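Local coordinates for dienelactone hydrolase (Anabaena variabilis, PDB 2O2G), which probably acts as a hydrolase of the dienelactone hydrolase family, within the alpha/beta-hydrolase superfamily, at residues 57-62 / 209-214. Residues are numbered along the deposited sequence; the frame is centred on the assembly and turned at random.
Sequences AEVLQQ and AVAQLA
V59 and L60, which meet the helix segment 209-214, sit in a turn wound by the 2.8 Å bond from Q61 N to A57 O; between the two segments themselves the contact is apolar. The two helices illustrate how small residues, here A211 and A214 on one of them, let larger side chains of the other settle close. Their local axes approach to 9.2 Å and cross at -37°, with V59 and A211 as the nearest backbone positions. The methyl of A211 rests against the fork of the V59 isopropyl group: A211 CB is 3.8 Å from V59 CB and equally near both branches, CG1 and CG2. With CG1 anti to the backbone N (chi1 177°) and CG2 beside that N, V59 presents both methyls to this one alanine. In the alpha/beta-hydrolase fold, helix 51-63 is the crossover between parallel strands 36-41 and 66-70, whereas helix 206-221 follows the edge strand 189-194, so the contact joins early and late parts of the chain. The L60 side chain leaves the backbone pointing neither at the partner helix nor away from it, but its end comes nearer, and CD2 alone makes the approach, lying 4.1 Å from A214 C and 4.5 Å from A214 CB. The same leucine also touches V38 and F40 of the central sheet. V210 and L213 of helix 206-221 pack on I194; on helix 51-63, Q61 NE2 hydrogen-bonds T67 OG1 of strand 66-70.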
ATOM      1  N   ALA A  57       4.093  -8.757   3.644  1.00 27.96           N
ATOM      2  CA  ALA A  57       4.204  -8.205   4.968  1.00 27.48           C
ATOM      3  C   ALA A  57       5.196  -8.987   5.797  1.00 26.81           C
ATOM      4  O   ALA A  57       5.986  -8.386   6.507  1.00 26.57           O
ATOM      5  CB  ALA A  57       2.853  -8.152   5.650  1.00 26.96           C
ATOM      6  N   GLU A  58       5.152 -10.310   5.689  1.00 27.96           N
ATOM      7  CA  GLU A  58       6.067 -11.179   6.428  1.00 33.33           C
ATOM      8  C   GLU A  58       7.497 -10.963   5.964  1.00 32.54           C
ATOM      9  O   GLU A  58       8.429 -11.114   6.738  1.00 33.70           O
ATOM     10  CB  GLU A  58       5.610 -12.642   6.286  1.00 33.06           C
ATOM     11  CG  GLU A  58       4.317 -12.873   7.091  1.00 44.96           C
ATOM     12  CD  GLU A  58       3.406 -14.050   6.645  1.00 45.57           C
ATOM     13  OE1 GLU A  58       3.611 -14.631   5.543  1.00 63.95           O
ATOM     14  OE2 GLU A  58       2.438 -14.354   7.408  1.00 55.96           O
ATOM     15  N   VAL A  59       7.681 -10.613   4.699  1.00 33.05           N
ATOM     16  CA  VAL A  59       9.033 -10.333   4.177  1.00 32.04           C
ATOM     17  C   VAL A  59       9.547  -9.000   4.741  1.00 29.18           C
ATOM     18  O   VAL A  59      10.674  -8.918   5.208  1.00 22.68           O
ATOM     19  CB  VAL A  59       9.067 -10.336   2.625  1.00 30.02           C
ATOM     20  CG1 VAL A  59      10.446  -9.983   2.121  1.00 30.86           C
ATOM     21  CG2 VAL A  59       8.673 -11.692   2.107  1.00 31.64           C
ATOM     22  N   LEU A  60       8.688  -7.978   4.765  1.00 26.14           N
ATOM     23  CA  LEU A  60       9.042  -6.671   5.332  1.00 24.56           C
ATOM     24  C   LEU A  60       9.351  -6.819   6.831  1.00 26.48           C
ATOM     25  O   LEU A  60      10.356  -6.297   7.337  1.00 25.29           O
ATOM     26  CB  LEU A  60       7.908  -5.652   5.115  1.00 27.46           C
ATOM     27  CG  LEU A  60       7.491  -5.415   3.646  1.00 30.97           C
ATOM     28  CD1 LEU A  60       6.300  -4.465   3.544  1.00 29.82           C
ATOM     29  CD2 LEU A  60       8.640  -4.870   2.828  1.00 29.69           C
ATOM     30  N   GLN A  61       8.495  -7.531   7.545  1.00 24.24           N
ATOM     31  CA  GLN A  61       8.729  -7.773   8.991  1.00 25.67           C
ATOM     32  C   GLN A  61      10.104  -8.397   9.241  1.00 27.68           C
ATOM     33  O   GLN A  61      10.798  -8.037  10.183  1.00 26.00           O
ATOM     34  CB  GLN A  61       7.655  -8.693   9.550  1.00 24.56           C
ATOM     35  CG  GLN A  61       6.254  -8.082   9.616  1.00 23.45           C
ATOM     36  CD  GLN A  61       5.169  -9.126   9.683  1.00 25.77           C
ATOM     37  OE1 GLN A  61       5.407 -10.271  10.081  1.00 24.40           O
ATOM     38  NE2 GLN A  61       3.970  -8.748   9.294  1.00 21.62           N
ATOM     39  N   GLN A  62      10.455  -9.392   8.436  1.00 30.69           N
ATOM     40  CA  GLN A  62      11.736 -10.086   8.537  1.00 30.23           C
ATOM     41  C   GLN A  62      12.927  -9.143   8.309  1.00 29.97           C
ATOM     42  O   GLN A  62      14.003  -9.377   8.820  1.00 25.81           O
ATOM     43  CB  GLN A  62      11.786 -11.251   7.537  1.00 31.24           C
ATOM     44  CG  GLN A  62      11.009 -12.519   8.001  1.00 37.92           C
ATOM     45  CD  GLN A  62      10.843 -13.622   6.912  1.00 39.49           C
ATOM     46  OE1 GLN A  62      11.209 -13.455   5.737  1.00 44.42           O
ATOM     47  NE2 GLN A  62      10.270 -14.757   7.327  1.00 51.97           N
ATOM     48  N   ALA A 209       9.929 -11.502  -5.700  1.00 26.84           N
ATOM     49  CA  ALA A 209      10.616 -10.345  -6.257  1.00 24.08           C
ATOM     50  C   ALA A 209       9.919  -9.054  -5.870  1.00 20.83           C
ATOM     51  O   ALA A 209      10.555  -8.067  -5.573  1.00 24.63           O
ATOM     52  CB  ALA A 209      10.711 -10.457  -7.785  1.00 25.80           C
ATOM     53  N   VAL A 210       8.605  -9.038  -5.933  1.00 21.78           N
ATOM     54  CA  VAL A 210       7.877  -7.860  -5.509  1.00 23.87           C
ATOM     55  C   VAL A 210       8.233  -7.510  -4.057  1.00 24.53           C
ATOM     56  O   VAL A 210       8.512  -6.351  -3.740  1.00 24.11           O
ATOM     57  CB  VAL A 210       6.358  -8.034  -5.666  1.00 24.04           C
ATOM     58  CG1 VAL A 210       5.609  -6.888  -4.989  1.00 26.98           C
ATOM     59  CG2 VAL A 210       6.012  -8.106  -7.127  1.00 26.53           C
ATOM     60  N   ALA A 211       8.206  -8.498  -3.178  1.00 26.04           N
ATOM     61  CA  ALA A 211       8.525  -8.273  -1.767  1.00 23.48           C
ATOM     62  C   ALA A 211       9.966  -7.821  -1.553  1.00 24.06           C
ATOM     63  O   ALA A 211      10.249  -6.920  -0.708  1.00 20.93           O
ATOM     64  CB  ALA A 211       8.293  -9.496  -1.020  1.00 23.98           C
ATOM     65  N   GLN A 212      10.878  -8.444  -2.300  1.00 22.12           N
ATOM     66  CA  GLN A 212      12.271  -8.095  -2.166  1.00 25.67           C
ATOM     67  C   GLN A 212      12.472  -6.613  -2.596  1.00 24.70           C
ATOM     68  O   GLN A 212      13.126  -5.845  -1.911  1.00 25.42           O
ATOM     69  CB  GLN A 212      13.178  -9.047  -2.954  1.00 23.60           C
ATOM     70  CG  GLN A 212      13.309 -10.526  -2.426  1.00 32.59           C
ATOM     71  CD  GLN A 212      14.051 -11.446  -3.426  1.00 33.15           C
ATOM     72  OE1 GLN A 212      13.763 -11.437  -4.636  1.00 45.90           O
ATOM     73  NE2 GLN A 212      14.968 -12.265  -2.919  1.00 43.84           N
ATOM     74  N   LEU A 213      11.926  -6.238  -3.737  1.00 26.39           N
ATOM     75  CA  LEU A 213      12.021  -4.858  -4.234  1.00 26.24           C
ATOM     76  C   LEU A 213      11.383  -3.855  -3.305  1.00 28.53           C
ATOM     77  O   LEU A 213      11.915  -2.755  -3.119  1.00 28.22           O
ATOM     78  CB  LEU A 213      11.359  -4.759  -5.621  1.00 27.65           C
ATOM     79  CG  LEU A 213      12.106  -5.548  -6.707  1.00 28.46           C
ATOM     80  CD1 LEU A 213      11.202  -5.935  -7.870  1.00 26.42           C
ATOM     81  CD2 LEU A 213      13.305  -4.749  -7.162  1.00 31.12           C
ATOM     82  N   ALA A 214      10.233  -4.227  -2.742  1.00 27.49           N
ATOM     83  CA  ALA A 214       9.540  -3.368  -1.805  1.00 27.18           C
ATOM     84  C   ALA A 214      10.373  -3.216  -0.523  1.00 26.07           C
ATOM     85  O   ALA A 214      10.555  -2.108  -0.044  1.00 27.49           O
ATOM     86  CB  ALA A 214       8.116  -3.921  -1.502  1.00 29.44           C
TER